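Local coordinates for inositol monophosphatase family protein (Staphylococcus aureus subsp. aureus MSSA476, PDB 4I3Y) that probably hydrolyses inositol monophosphates to inositol and phosphate in a magnesium-dependent reaction that lithium inhibits, at residues 163-168 with 177-182; 172-177 with 259-264; 203-208 with 247-252; 189-194 with 214-219; 148-153 with 197-202. One frame throughout, in Å; residues are numbered along the deposited sequence. Where two conformers were deposited one is given.

Overall arrangement
Interactions 1, 2 and 3 build one side of the chain round the five-stranded sheet. Interaction 3 pairs two of its strands by backbone hydrogen bonds, interaction 1 lays helix 172-181 against strand 162-164 through apolar side chains, and interaction 2 sets the same helix beside helix 254-262 with a polar pair at its exposed side. Interaction 4, whose centre lies about 2 Å from the centre of the chain, is a buried contact of sulfur, carbonyl and amide near the magnesium-binding Asp94, probably beside the active site. Interaction 5, only partly buried, ties the C-terminal end of helix 191-200, whose first turn serves interaction 4, to an edge strand of the seven-stranded sheet partly through water.

Interaction 1 (163-168 with 177-182); sequences ISFNAQ and DLFDAS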
# COMPACT_ATOMS: atom_id res chain seq x y z
N ILE A 163 -4.57 -6.85 9.05
CA ILE A 163 -5.38 -5.69 9.45
C ILE A 163 -4.68 -4.40 9.25
O ILE A 163 -3.45 -4.37 9.14
CB ILE A 163 -5.89 -5.72 10.89
CG1 ILE A 163 -4.77 -5.88 11.90
CG2 ILE A 163 -6.95 -6.79 11.05
CD1 ILE A 163 -5.43 -5.70 13.27
N SER A 164 -5.47 -3.33 9.24
CA SER A 164 -4.98 -2.02 8.91
C SER A 164 -5.58 -0.98 9.85
O SER A 164 -6.81 -1.00 10.16
CB SER A 164 -5.40 -1.76 7.46
OG SER A 164 -5.58 -0.41 7.14
N PHE A 165 -4.74 -0.07 10.32
CA PHE A 165 -5.18 0.98 11.24
C PHE A 165 -4.00 1.90 11.42
O PHE A 165 -2.85 1.54 11.04
CB PHE A 165 -5.65 0.40 12.60
CG PHE A 165 -4.59 -0.41 13.33
CD1 PHE A 165 -3.70 0.20 14.22
CD2 PHE A 165 -4.51 -1.79 13.16
CE1 PHE A 165 -2.72 -0.53 14.89
CE2 PHE A 165 -3.53 -2.54 13.82
CZ PHE A 165 -2.62 -1.90 14.66
N ASN A 166 -4.29 3.10 11.96
CA ASN A 166 -3.25 4.10 12.25
C ASN A 166 -2.70 3.77 13.64
O ASN A 166 -3.36 3.98 14.67
CB ASN A 166 -3.82 5.52 12.16
CG ASN A 166 -2.79 6.61 12.49
OD1 ASN A 166 -1.65 6.34 12.84
ND2 ASN A 166 -3.21 7.86 12.37
N ALA A 167 -1.50 3.20 13.65
CA ALA A 167 -0.89 2.72 14.90
C ALA A 167 -0.31 3.90 15.73
O ALA A 167 0.21 3.70 16.85
CB ALA A 167 0.20 1.72 14.57
N GLN A 168 -0.36 5.12 15.18
CA GLN A 168 0.32 6.26 15.83
C GLN A 168 -0.63 6.97 16.74
O GLN A 168 -0.24 7.85 17.47
CB GLN A 168 0.83 7.30 14.84
CG GLN A 168 1.63 6.72 13.70
CD GLN A 168 2.24 7.77 12.81
OE1 GLN A 168 2.22 7.66 11.59
NE2 GLN A 168 2.74 8.81 13.41
N ASP A 177 -1.66 -5.77 20.86
CA ASP A 177 -2.65 -6.83 20.89
C ASP A 177 -3.23 -7.10 19.51
O ASP A 177 -3.52 -8.27 19.18
CB ASP A 177 -3.76 -6.61 21.91
CG ASP A 177 -3.25 -6.58 23.35
OD1 ASP A 177 -2.18 -7.20 23.60
OD2 ASP A 177 -3.90 -5.91 24.21
N LEU A 178 -3.38 -6.03 18.72
CA LEU A 178 -3.91 -6.17 17.35
C LEU A 178 -2.88 -6.88 16.46
O LEU A 178 -3.23 -7.77 15.66
CB LEU A 178 -4.26 -4.77 16.80
CG LEU A 178 -5.45 -4.04 17.46
CD1 LEU A 178 -5.48 -2.56 17.08
CD2 LEU A 178 -6.73 -4.70 17.01
N PHE A 179 -1.61 -6.46 16.53
CA PHE A 179 -0.47 -7.22 15.93
C PHE A 179 -0.49 -8.73 16.26
O PHE A 179 -0.47 -9.58 15.37
CB PHE A 179 0.87 -6.65 16.43
CG PHE A 179 1.25 -5.26 15.86
CD1 PHE A 179 0.56 -4.67 14.83
CD2 PHE A 179 2.37 -4.60 16.37
CE1 PHE A 179 0.92 -3.42 14.34
CE2 PHE A 179 2.77 -3.37 15.89
CZ PHE A 179 2.03 -2.76 14.84
N ASP A 180 -0.48 -9.08 17.55
CA ASP A 180 -0.45 -10.50 17.95
C ASP A 180 -1.64 -11.34 17.46
O ASP A 180 -1.47 -12.50 17.12
CB ASP A 180 -0.37 -10.68 19.48
CG ASP A 180 0.85 -10.00 20.10
OD1 ASP A 180 1.84 -9.76 19.38
OD2 ASP A 180 0.80 -9.69 21.32
N ALA A 181 -2.84 -10.77 17.44
CA ALA A 181 -4.03 -11.54 17.09
C ALA A 181 -4.32 -11.63 15.59
O ALA A 181 -5.15 -12.41 15.20
CB ALA A 181 -5.24 -10.96 17.79
N SER A 182 -3.62 -10.85 14.75
CA SER A 182 -3.89 -10.88 13.28
C SER A 182 -2.77 -11.62 12.56
O SER A 182 -1.74 -11.98 13.18
CB SER A 182 -4.02 -9.47 12.73
OG SER A 182 -2.96 -8.72 13.25
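Leu178 lies over one face of the Phe165 ring, the central overlap in a beta-alpha-beta unit made of strand 162-164, helix 172-181 and strand 184-185. The leucine methyl CD1 stands 3.9 Å from the centroid of the Phe165 ring and 15° off its normal, a CH-pi contact displaced slightly toward the rim. Leu178 CB touches the same ring from beside it, at Phe165 CE2. Phe165 CG sits between its own backbone N and carbonyl carbon (chi1 58°), which turns the ring toward the helix. At the far end of the ring, Phe165 CZ meets Phe179 CE1 at 3.9 Å, the two side chains running at a slant to each other. Tyr185 packs edge-to-face with both phenylalanines, and its hydroxyl is hydrogen-bonded to Phe165 O, linking the cluster to the next strand.

Ile163 crosses Leu178 at about a right angle, its CD1 coming to 3.8 Å from Leu178 CB. The same isoleucine also covers the helix end: its CG1 lies against the side chain of Ser182, the first residue beyond the helix. Ser182 in turn folds back on the last turn, where its OG donates a 2.6 Å hydrogen bond to Leu178 O, tilted 23° from the carbonyl plane, while Ile163 CG1 lies 3.6 Å from that same OG.

Interaction 2 (172-177 with 259-264); sequences LDTVQD and KILNAN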
# COMPACT_ATOMS: atom_id res chain seq x y z
N LEU A 172 -0.19 1.92 22.77
CA LEU A 172 0.70 0.89 22.24
C LEU A 172 0.37 -0.55 22.65
O LEU A 172 0.68 -1.48 21.89
CB LEU A 172 2.13 1.17 22.60
CG LEU A 172 2.94 2.17 21.75
CD1 LEU A 172 2.26 2.58 20.47
CD2 LEU A 172 3.42 3.37 22.54
N ASP A 173 -0.25 -0.75 23.82
CA ASP A 173 -0.57 -2.09 24.28
C ASP A 173 -1.62 -2.60 23.36
O ASP A 173 -1.59 -3.74 22.97
CB ASP A 173 -1.21 -2.10 25.67
CG ASP A 173 -0.24 -2.40 26.74
OD1 ASP A 173 0.96 -2.07 26.61
OD2 ASP A 173 -0.70 -2.98 27.75
N THR A 174 -2.59 -1.75 23.05
CA THR A 174 -3.63 -2.20 22.13
C THR A 174 -3.15 -2.38 20.70
O THR A 174 -3.49 -3.35 20.05
CB THR A 174 -5.06 -1.59 22.34
OG1 THR A 174 -5.77 -1.48 21.10
CG2 THR A 174 -5.11 -0.34 23.12
N VAL A 175 -2.23 -1.53 20.27
CA VAL A 175 -1.53 -1.81 19.01
C VAL A 175 -0.86 -3.21 19.03
O VAL A 175 -1.00 -4.03 18.11
CB VAL A 175 -0.49 -0.72 18.70
CG1 VAL A 175 0.32 -1.13 17.46
CG2 VAL A 175 -1.18 0.63 18.47
N GLN A 176 -0.11 -3.48 20.09
CA GLN A 176 0.53 -4.80 20.24
C GLN A 176 -0.52 -5.95 20.20
O GLN A 176 -0.33 -6.98 19.50
CB GLN A 176 1.43 -4.82 21.48
CG GLN A 176 2.33 -6.08 21.62
CD GLN A 176 3.36 -6.23 20.50
OE1 GLN A 176 3.23 -7.12 19.66
NE2 GLN A 176 4.35 -5.39 20.47
N ASP A 177 -1.66 -5.77 20.86
CA ASP A 177 -2.65 -6.83 20.89
C ASP A 177 -3.23 -7.10 19.51
O ASP A 177 -3.52 -8.27 19.18
CB ASP A 177 -3.76 -6.61 21.91
CG ASP A 177 -3.25 -6.58 23.35
OD1 ASP A 177 -2.18 -7.20 23.60
OD2 ASP A 177 -3.90 -5.91 24.21
N LYS A 259 -13.41 -6.49 20.49
CA LYS A 259 -13.12 -6.87 21.86
C LYS A 259 -11.64 -6.53 22.22
O LYS A 259 -11.38 -5.98 23.29
CB LYS A 259 -13.55 -8.31 22.15
CG LYS A 259 -12.48 -9.33 21.89
CD LYS A 259 -12.30 -10.30 23.07
CE LYS A 259 -11.78 -11.67 22.55
NZ LYS A 259 -10.60 -11.48 21.66
N ILE A 260 -10.70 -6.78 21.31
CA ILE A 260 -9.30 -6.27 21.50
C ILE A 260 -9.24 -4.74 21.71
O ILE A 260 -8.51 -4.23 22.57
CB ILE A 260 -8.37 -6.65 20.34
CG1 ILE A 260 -8.16 -8.14 20.30
CG2 ILE A 260 -6.99 -6.04 20.51
CD1 ILE A 260 -7.58 -8.62 18.97
N LEU A 261 -9.94 -3.97 20.89
CA LEU A 261 -9.88 -2.52 21.01
C LEU A 261 -10.40 -2.05 22.38
O LEU A 261 -9.98 -1.00 22.88
CB LEU A 261 -10.75 -1.84 19.90
CG LEU A 261 -10.15 -1.77 18.50
CD1 LEU A 261 -11.25 -1.44 17.48
CD2 LEU A 261 -8.98 -0.80 18.41
N ASN A 262 -11.40 -2.73 22.91
CA ASN A 262 -12.10 -2.24 24.07
C ASN A 262 -11.53 -2.86 25.40
O ASN A 262 -11.88 -2.39 26.49
CB ASN A 262 -13.61 -2.49 23.92
CG ASN A 262 -14.24 -1.61 22.83
OD1 ASN A 262 -14.02 -0.39 22.79
ND2 ASN A 262 -15.03 -2.22 21.95
N ALA A 263 -10.66 -3.88 25.28
CA ALA A 263 -10.03 -4.55 26.43
C ALA A 263 -9.21 -3.60 27.23
O ALA A 263 -8.75 -2.57 26.69
CB ALA A 263 -9.13 -5.71 25.95
N ASN A 264 -8.98 -3.94 28.50
CA ASN A 264 -8.01 -3.23 29.35
C ASN A 264 -8.23 -1.70 29.47
O ASN A 264 -7.29 -0.97 29.58
CB ASN A 264 -6.57 -3.51 28.88
CG ASN A 264 -6.27 -4.99 28.76
OD1 ASN A 264 -6.67 -5.79 29.62
ND2 ASN A 264 -5.59 -5.37 27.68
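The carboxylate of Asp177 and the amide of Asn264 are the flat groups nearest each other across this contact, their planes 63° apart. Neither is stacked on the other: Asp177 OD2 approaches Asn264 ND2 at 3.9 Å, at a slant and too far for a hydrogen bond. The pair lies at the outer side of the contact, with Asn264 exposed just beyond the end of helix 254-262.

Closer packing comes from the stem of the aspartate. Asp177 CB touches Ile260 CG2 at 3.6 Å, the shortest approach between the two segments, and the same methyl reaches along to Asp177 C at 4.0 Å. Ile260 CG2 points there because it stands opposite its own backbone N, while CG1 lies beside that N (chi1 -66°). The CG1 branch carries CD1 to 4.1 Å from Asp177 O. One turn earlier, Thr174 faces Leu261, its OG1 lying 4.2 Å from Leu261 CD2 and equally far from Ile260 O. That hydroxyl is buried here with no hydrogen-bonding partner in the model.

Leu178 and Ala181 continue the seam by packing on Ile260. On another side of helix 172-181, Leu172 and Gln176 pack on Gln176 and Leu172 of the second subunit. The contact joins the beta-alpha-beta helix 172-181 to helix 254-262, which follows strand 246-249 of the five-stranded sheet; the two helices pack side by side in the alpha/beta layering of the inositol monophosphatase fold.

Interaction 3 (203-208 with 247-252); sequences FGAHIN and IISNKA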
# COMPACT_ATOMS: atom_id res chain seq x y z
N PHE A 203 -7.83 -7.40 3.23
CA PHE A 203 -7.67 -7.13 4.68
C PHE A 203 -8.89 -7.71 5.40
O PHE A 203 -9.99 -7.72 4.83
CB PHE A 203 -7.65 -5.60 4.92
CG PHE A 203 -6.42 -4.89 4.38
CD1 PHE A 203 -5.35 -5.60 3.88
CD2 PHE A 203 -6.30 -3.49 4.52
CE1 PHE A 203 -4.19 -4.91 3.40
CE2 PHE A 203 -5.18 -2.81 4.08
CZ PHE A 203 -4.12 -3.53 3.49
N GLY A 204 -8.69 -8.17 6.65
CA GLY A 204 -9.78 -8.55 7.55
C GLY A 204 -10.55 -7.37 8.05
O GLY A 204 -11.79 -7.46 8.19
N ALA A 205 -9.87 -6.24 8.30
CA ALA A 205 -10.54 -5.10 8.92
C ALA A 205 -9.68 -3.86 8.76
O ALA A 205 -8.47 -3.97 8.55
CB ALA A 205 -10.88 -5.39 10.41
N HIS A 206 -10.35 -2.70 8.77
CA HIS A 206 -9.69 -1.41 8.78
C HIS A 206 -10.34 -0.61 9.89
O HIS A 206 -11.59 -0.58 10.04
CB HIS A 206 -9.81 -0.60 7.45
CG HIS A 206 -9.28 0.81 7.56
ND1 HIS A 206 -7.95 1.08 7.81
CD2 HIS A 206 -9.88 2.02 7.40
CE1 HIS A 206 -7.76 2.39 7.87
NE2 HIS A 206 -8.92 2.98 7.63
N ILE A 207 -9.51 0.02 10.69
CA ILE A 207 -10.04 0.84 11.82
C ILE A 207 -9.59 2.27 11.60
O ILE A 207 -8.41 2.48 11.21
CB ILE A 207 -9.39 0.40 13.15
CG1 ILE A 207 -9.83 -1.03 13.50
CG2 ILE A 207 -9.66 1.40 14.28
CD1 ILE A 207 -8.80 -1.72 14.40
N ASN A 208 -10.50 3.23 11.83
CA ASN A 208 -10.16 4.69 11.92
C ASN A 208 -10.91 5.26 13.17
O ASN A 208 -12.17 5.28 13.23
CB ASN A 208 -10.50 5.50 10.63
CG ASN A 208 -10.08 7.00 10.72
OD1 ASN A 208 -10.18 7.65 11.78
ND2 ASN A 208 -9.65 7.56 9.57
N ILE A 247 -15.03 0.92 12.52
CA ILE A 247 -14.38 -0.21 11.93
C ILE A 247 -15.19 -0.63 10.68
O ILE A 247 -16.40 -0.60 10.69
CB ILE A 247 -14.31 -1.41 12.92
CG1 ILE A 247 -13.70 -2.63 12.22
CG2 ILE A 247 -15.71 -1.72 13.51
CD1 ILE A 247 -13.18 -3.75 13.17
N ILE A 248 -14.51 -0.93 9.58
CA ILE A 248 -15.13 -1.78 8.52
C ILE A 248 -14.42 -3.15 8.56
O ILE A 248 -13.18 -3.20 8.57
CB ILE A 248 -15.10 -1.11 7.13
CG1 ILE A 248 -15.85 -2.01 6.12
CG2 ILE A 248 -13.66 -0.72 6.74
CD1 ILE A 248 -16.12 -1.25 4.84
N SER A 249 -15.19 -4.25 8.62
CA SER A 249 -14.59 -5.56 8.85
C SER A 249 -15.29 -6.68 8.15
O SER A 249 -16.52 -6.66 7.94
CB SER A 249 -14.59 -5.87 10.38
OG SER A 249 -14.35 -7.24 10.64
N ASN A 250 -14.52 -7.66 7.74
CA ASN A 250 -15.07 -8.97 7.43
C ASN A 250 -16.00 -9.47 8.59
O ASN A 250 -15.69 -9.22 9.75
CB ASN A 250 -13.90 -9.94 7.24
CG ASN A 250 -14.31 -11.26 6.60
OD1 ASN A 250 -14.91 -12.12 7.26
ND2 ASN A 250 -13.95 -11.43 5.31
N LYS A 251 -17.08 -10.23 8.28
CA LYS A 251 -18.01 -10.69 9.33
C LYS A 251 -17.27 -11.61 10.36
O LYS A 251 -17.57 -11.56 11.52
CB LYS A 251 -19.17 -11.46 8.74
CG LYS A 251 -18.78 -12.77 8.05
CD LYS A 251 -19.93 -13.23 7.14
CE LYS A 251 -19.62 -14.61 6.59
NZ LYS A 251 -20.65 -15.02 5.59
N ALA A 252 -16.28 -12.40 9.92
CA ALA A 252 -15.71 -13.39 10.81
C ALA A 252 -14.66 -12.86 11.81
O ALA A 252 -14.22 -13.60 12.69
CB ALA A 252 -15.19 -14.58 10.01
O HOH W 1 -12.59 -8.89 4.32
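His206 and Ile248 form an antiparallel hydrogen-bonded pair, gripping each other by two backbone bonds: His206 N to Ile248 O at 2.9 Å, and Ile248 N to His206 O at 3.0 Å. The first is the straighter, with 165° at the hydrogen. A third bond, from Asn250 N to Gly204 O at 2.8 Å, continues the ladder beyond the Ala205-Ser249 pair. The strand axes lie 4.7 Å apart and run almost exactly antiparallel, at 176°.

The non-hydrogen-bonded pairs Ala205-Ser249 and Ile207-Ile247 flank the His206-Ile248 pair, and their side chains share one face of the sheet. There Ala205 CB touches both Ser249 CB, at 3.7 Å, and Ile247 CD1, at 3.9 Å. With CG1 opposite the backbone N (chi1 176°), Ile247 runs CD1 toward both Ala205 and Ile207. On the other face, His206 CB meets Ile248 CG2 at 3.9 Å.

A second shell fixes the ends. Asn250 OD1 accepts from Ala252 N in an Asx turn, in the carbonyl plane and on a lone pair, and also takes a bond from Leu156 N. Asn250 ND2 donates to Pro154 O and to a water that bridges to Phe203 O. The imidazole of His206 is held through ND1 by Ser164 OG.

Strand 162-164 adjoins 205-208 in the same sheet. Helix 254-262 covers the Ile207 and Ile247 face through Val257, while helix 191-200 meets His206 and Ile248 on the other.

Interaction 4 (189-194 with 214-219); sequences GACGLD and WDIAAQ
Cys191 and Asp215 make the nearest backbone approach, their CA atoms 6.1 Å apart, where the first turn of helix 191-200 meets the weakly bonded helix at 214-216. Ala190 occupies the N-cap position, and its carbonyl receives Asp194 N to close that first turn.

Cys191 SG stands opposite the backbone N (chi1 -173°), reaching across to Asp215 O at 3.3 Å and to Ile216 CG2 at 4.0 Å. Gln219, the first residue of helix 219-225, bends its chain at chi2 (91°) and places NE2 3.7 Å from both Cys191 SG and Gly192 CA. That amide is fixed by a bond from Gln219 NE2 to Asp215 O, 2.9 Å long and on a lone pair in the carbonyl plane; Ser195 OG is a further partner of NE2.

Asp215 OD2 accepts from Lys212 N, while OD1 lies close to Asp94 and Asp97. A phosphate ion, probably from the crystallisation liquor, lies near Asp215 and, with the magnesium ligand Asp94 close by, is consistent with an active-site pocket. Around this junction, strand 89-97 lines one flank through Asp97, strand 205-208 touches Cys191 and Asp194 through His206, and strand 110-117 packs on Leu193 and Ala217.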
# COMPACT_ATOMS: atom_id res chain seq x y z
N GLY A 189 -3.11 3.95 3.92
CA GLY A 189 -3.12 5.31 4.40
C GLY A 189 -4.17 6.25 3.81
O GLY A 189 -4.14 7.48 4.06
N ALA A 190 -5.09 5.70 3.02
CA ALA A 190 -6.31 6.39 2.65
C ALA A 190 -7.50 5.59 3.17
O ALA A 190 -7.67 4.46 2.80
CB ALA A 190 -6.38 6.56 1.11
N CYS A 191 -8.36 6.18 4.00
CA CYS A 191 -9.50 5.44 4.57
C CYS A 191 -10.30 4.68 3.51
O CYS A 191 -10.64 3.53 3.70
CB CYS A 191 -10.44 6.38 5.34
SG CYS A 191 -11.74 5.50 6.24
N GLY A 192 -10.65 5.36 2.42
CA GLY A 192 -11.40 4.70 1.39
C GLY A 192 -10.69 3.55 0.73
O GLY A 192 -11.32 2.62 0.31
N LEU A 193 -9.36 3.63 0.60
CA LEU A 193 -8.64 2.54 -0.03
C LEU A 193 -8.42 1.36 0.92
O LEU A 193 -8.53 0.15 0.53
CB LEU A 193 -7.26 3.05 -0.53
CG LEU A 193 -7.46 4.01 -1.75
CD1 LEU A 193 -6.06 4.39 -2.25
CD2 LEU A 193 -8.32 3.47 -2.91
N ASP A 194 -8.03 1.68 2.16
CA ASP A 194 -7.88 0.62 3.13
C ASP A 194 -9.27 -0.04 3.31
O ASP A 194 -9.36 -1.27 3.54
CB ASP A 194 -7.41 1.17 4.50
CG ASP A 194 -5.92 1.53 4.55
OD1 ASP A 194 -5.05 0.60 4.71
OD2 ASP A 194 -5.65 2.77 4.52
N TRP A 214 -17.07 12.43 5.57
CA TRP A 214 -16.63 12.23 4.18
C TRP A 214 -15.58 11.09 4.04
O TRP A 214 -15.52 10.48 2.99
CB TRP A 214 -16.12 13.54 3.56
CG TRP A 214 -15.21 14.31 4.51
CD1 TRP A 214 -13.89 14.03 4.76
CD2 TRP A 214 -15.56 15.41 5.36
NE1 TRP A 214 -13.39 14.92 5.68
CE2 TRP A 214 -14.38 15.79 6.06
CE3 TRP A 214 -16.74 16.15 5.57
CZ2 TRP A 214 -14.34 16.87 6.97
CZ3 TRP A 214 -16.70 17.23 6.49
CH2 TRP A 214 -15.52 17.58 7.18
N ASP A 215 -14.79 10.81 5.09
CA ASP A 215 -13.79 9.69 5.02
C ASP A 215 -14.46 8.31 4.95
O ASP A 215 -13.84 7.34 4.48
CB ASP A 215 -12.85 9.68 6.24
CG ASP A 215 -12.12 10.98 6.44
OD1 ASP A 215 -11.48 11.53 5.50
OD2 ASP A 215 -12.18 11.45 7.60
N ILE A 216 -15.70 8.20 5.44
CA ILE A 216 -16.43 6.92 5.51
C ILE A 216 -17.74 6.84 4.71
O ILE A 216 -18.43 5.82 4.77
CB ILE A 216 -16.68 6.51 6.98
CG1 ILE A 216 -17.54 7.55 7.77
CG2 ILE A 216 -15.33 6.34 7.69
CD1 ILE A 216 -18.11 6.96 9.06
N ALA A 217 -18.09 7.91 3.99
CA ALA A 217 -19.47 8.08 3.51
C ALA A 217 -19.87 7.00 2.50
O ALA A 217 -20.98 6.49 2.56
CB ALA A 217 -19.66 9.48 2.92
N ALA A 218 -18.97 6.63 1.60
CA ALA A 218 -19.29 5.63 0.56
C ALA A 218 -19.37 4.21 1.10
O ALA A 218 -20.08 3.35 0.54
CB ALA A 218 -18.22 5.68 -0.52
N GLN A 219 -18.59 3.95 2.15
CA GLN A 219 -18.40 2.63 2.67
C GLN A 219 -19.69 1.97 3.21
O GLN A 219 -19.82 0.72 3.16
CB GLN A 219 -17.31 2.63 3.75
CG GLN A 219 -15.89 2.86 3.23
CD GLN A 219 -15.48 4.32 3.21
OE1 GLN A 219 -16.21 5.19 2.67
NE2 GLN A 219 -14.27 4.60 3.71

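Interaction 5 (148-153 with 197-202); sequences IKMEEP and RVAKGQ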
# COMPACT_ATOMS: atom_id res chain seq x y z
N ILE A 148 -16.35 -4.57 -13.13
CA ILE A 148 -16.33 -5.98 -12.73
C ILE A 148 -17.08 -6.08 -11.39
O ILE A 148 -16.77 -5.35 -10.50
CB ILE A 148 -14.89 -6.50 -12.68
CG1 ILE A 148 -14.33 -6.66 -14.14
CG2 ILE A 148 -14.81 -7.77 -11.87
CD1 ILE A 148 -12.86 -6.28 -14.38
N LYS A 149 -18.08 -6.97 -11.24
CA LYS A 149 -18.95 -7.01 -10.06
C LYS A 149 -18.22 -7.66 -8.88
O LYS A 149 -17.64 -8.73 -9.04
CB LYS A 149 -20.31 -7.71 -10.34
CG LYS A 149 -21.41 -7.56 -9.26
CD LYS A 149 -22.74 -8.22 -9.74
CE LYS A 149 -23.88 -8.07 -8.72
NZ LYS A 149 -23.41 -8.52 -7.37
N MET A 150 -18.22 -7.00 -7.73
CA MET A 150 -17.66 -7.53 -6.50
C MET A 150 -18.67 -8.44 -5.79
O MET A 150 -19.88 -8.17 -5.83
CB MET A 150 -17.30 -6.35 -5.59
CG MET A 150 -16.28 -5.39 -6.19
SD MET A 150 -16.05 -3.79 -5.32
CE MET A 150 -15.07 -4.42 -3.93
N GLU A 151 -18.19 -9.48 -5.08
CA GLU A 151 -19.09 -10.32 -4.28
C GLU A 151 -18.60 -10.40 -2.83
O GLU A 151 -17.44 -10.10 -2.54
CB GLU A 151 -19.26 -11.75 -4.86
CG GLU A 151 -19.79 -11.91 -6.30
CD GLU A 151 -21.17 -11.35 -6.50
OE1 GLU A 151 -21.93 -11.14 -5.56
OE2 GLU A 151 -21.52 -11.06 -7.64
N GLU A 152 -19.46 -10.83 -1.91
CA GLU A 152 -19.05 -10.90 -0.52
C GLU A 152 -17.70 -11.69 -0.41
O GLU A 152 -17.55 -12.79 -1.04
CB GLU A 152 -20.19 -11.51 0.36
CG GLU A 152 -19.72 -11.80 1.80
CD GLU A 152 -20.63 -12.78 2.56
OE1 GLU A 152 -21.67 -13.14 1.97
OE2 GLU A 152 -20.32 -13.19 3.71
N PRO A 153 -16.71 -11.14 0.32
CA PRO A 153 -15.42 -11.86 0.47
C PRO A 153 -15.54 -13.20 1.23
O PRO A 153 -16.51 -13.34 1.98
CB PRO A 153 -14.57 -10.89 1.28
CG PRO A 153 -15.52 -9.95 1.99
CD PRO A 153 -16.78 -9.90 1.15
N ARG A 197 -9.84 -2.50 0.50
CA ARG A 197 -9.08 -3.79 0.71
C ARG A 197 -9.91 -4.74 1.60
O ARG A 197 -9.88 -5.95 1.41
CB ARG A 197 -7.74 -3.51 1.31
CG ARG A 197 -6.93 -2.57 0.41
CD ARG A 197 -5.61 -3.26 0.08
NE ARG A 197 -4.81 -2.42 -0.80
CZ ARG A 197 -3.55 -2.69 -1.11
NH1 ARG A 197 -2.92 -3.78 -0.69
NH2 ARG A 197 -2.91 -1.85 -1.86
N VAL A 198 -10.72 -4.20 2.51
CA VAL A 198 -11.59 -5.07 3.35
C VAL A 198 -12.69 -5.65 2.45
O VAL A 198 -12.95 -6.87 2.45
CB VAL A 198 -12.15 -4.32 4.59
CG1 VAL A 198 -13.15 -5.21 5.37
CG2 VAL A 198 -11.01 -3.88 5.53
N ALA A 199 -13.25 -4.79 1.59
CA ALA A 199 -14.43 -5.16 0.76
C ALA A 199 -14.03 -6.26 -0.22
O ALA A 199 -14.82 -7.14 -0.49
CB ALA A 199 -14.98 -3.96 0.00
N LYS A 200 -12.78 -6.18 -0.68
CA LYS A 200 -12.20 -7.12 -1.64
C LYS A 200 -11.86 -8.42 -0.93
O LYS A 200 -11.74 -9.45 -1.59
CB LYS A 200 -10.92 -6.51 -2.26
CG LYS A 200 -11.18 -5.46 -3.36
CD LYS A 200 -9.87 -4.94 -3.99
CE LYS A 200 -9.38 -3.67 -3.29
NZ LYS A 200 -7.99 -3.16 -3.63
N GLY A 201 -11.69 -8.36 0.40
CA GLY A 201 -11.25 -9.54 1.17
C GLY A 201 -9.73 -9.72 1.30
O GLY A 201 -9.27 -10.77 1.77
N GLN A 202 -8.95 -8.68 0.89
CA GLN A 202 -7.47 -8.57 1.07
C GLN A 202 -7.05 -8.23 2.54
O GLN A 202 -6.05 -8.76 3.01
CB GLN A 202 -6.88 -7.46 0.13
CG GLN A 202 -7.28 -7.68 -1.33
CD GLN A 202 -6.87 -6.47 -2.15
OE1 GLN A 202 -7.40 -5.37 -1.92
NE2 GLN A 202 -5.93 -6.64 -3.08
O HOH W 2 -15.04 -8.94 -2.28
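Pro153 rests on the C-terminal end of helix 191-200, which closes at Gly201 in a Schellman motif. The proline gives up the most surface of the contact, followed by Met150 and Ala199. Its CB lies 3.6 Å from Gly201 CA, while CG and CD face the last carbonyls of the helix, both 3.8 Å from Ala199 O. The ring thus sits against the helix terminus where the chain turns away. Gly201 has positive phi (88°), and its N is bonded back to Val198 O, with Gln202 N reaching Arg197 O in a weaker bond; these two bonds define the motif.

Met150 approaches along the helix flank from the edge strand 148-150 of the seven-stranded sheet. Its chain extends through chi2 and then bends at chi3 (76°), which brings the terminal methyl CE to 4.0 Å from Ala199 CB and alongside the aliphatic part of Lys200, at CG. The two longer side chains slant across each other.

Gln202 NE2 donates to Glu107 and Gln105 of the second subunit, so the helix end also faces the dimer interface. Arg197 adds a salt bridge to Asp108 of that subunit. On the strand side, Glu152 pairs with Lys251.

Polar linkage between the two segments runs through one water, which donates to both carbonyls: to Glu151 O at 2.7 Å and to Ala199 O at 2.5 Å, the latter unusually short and its exact length doubtful.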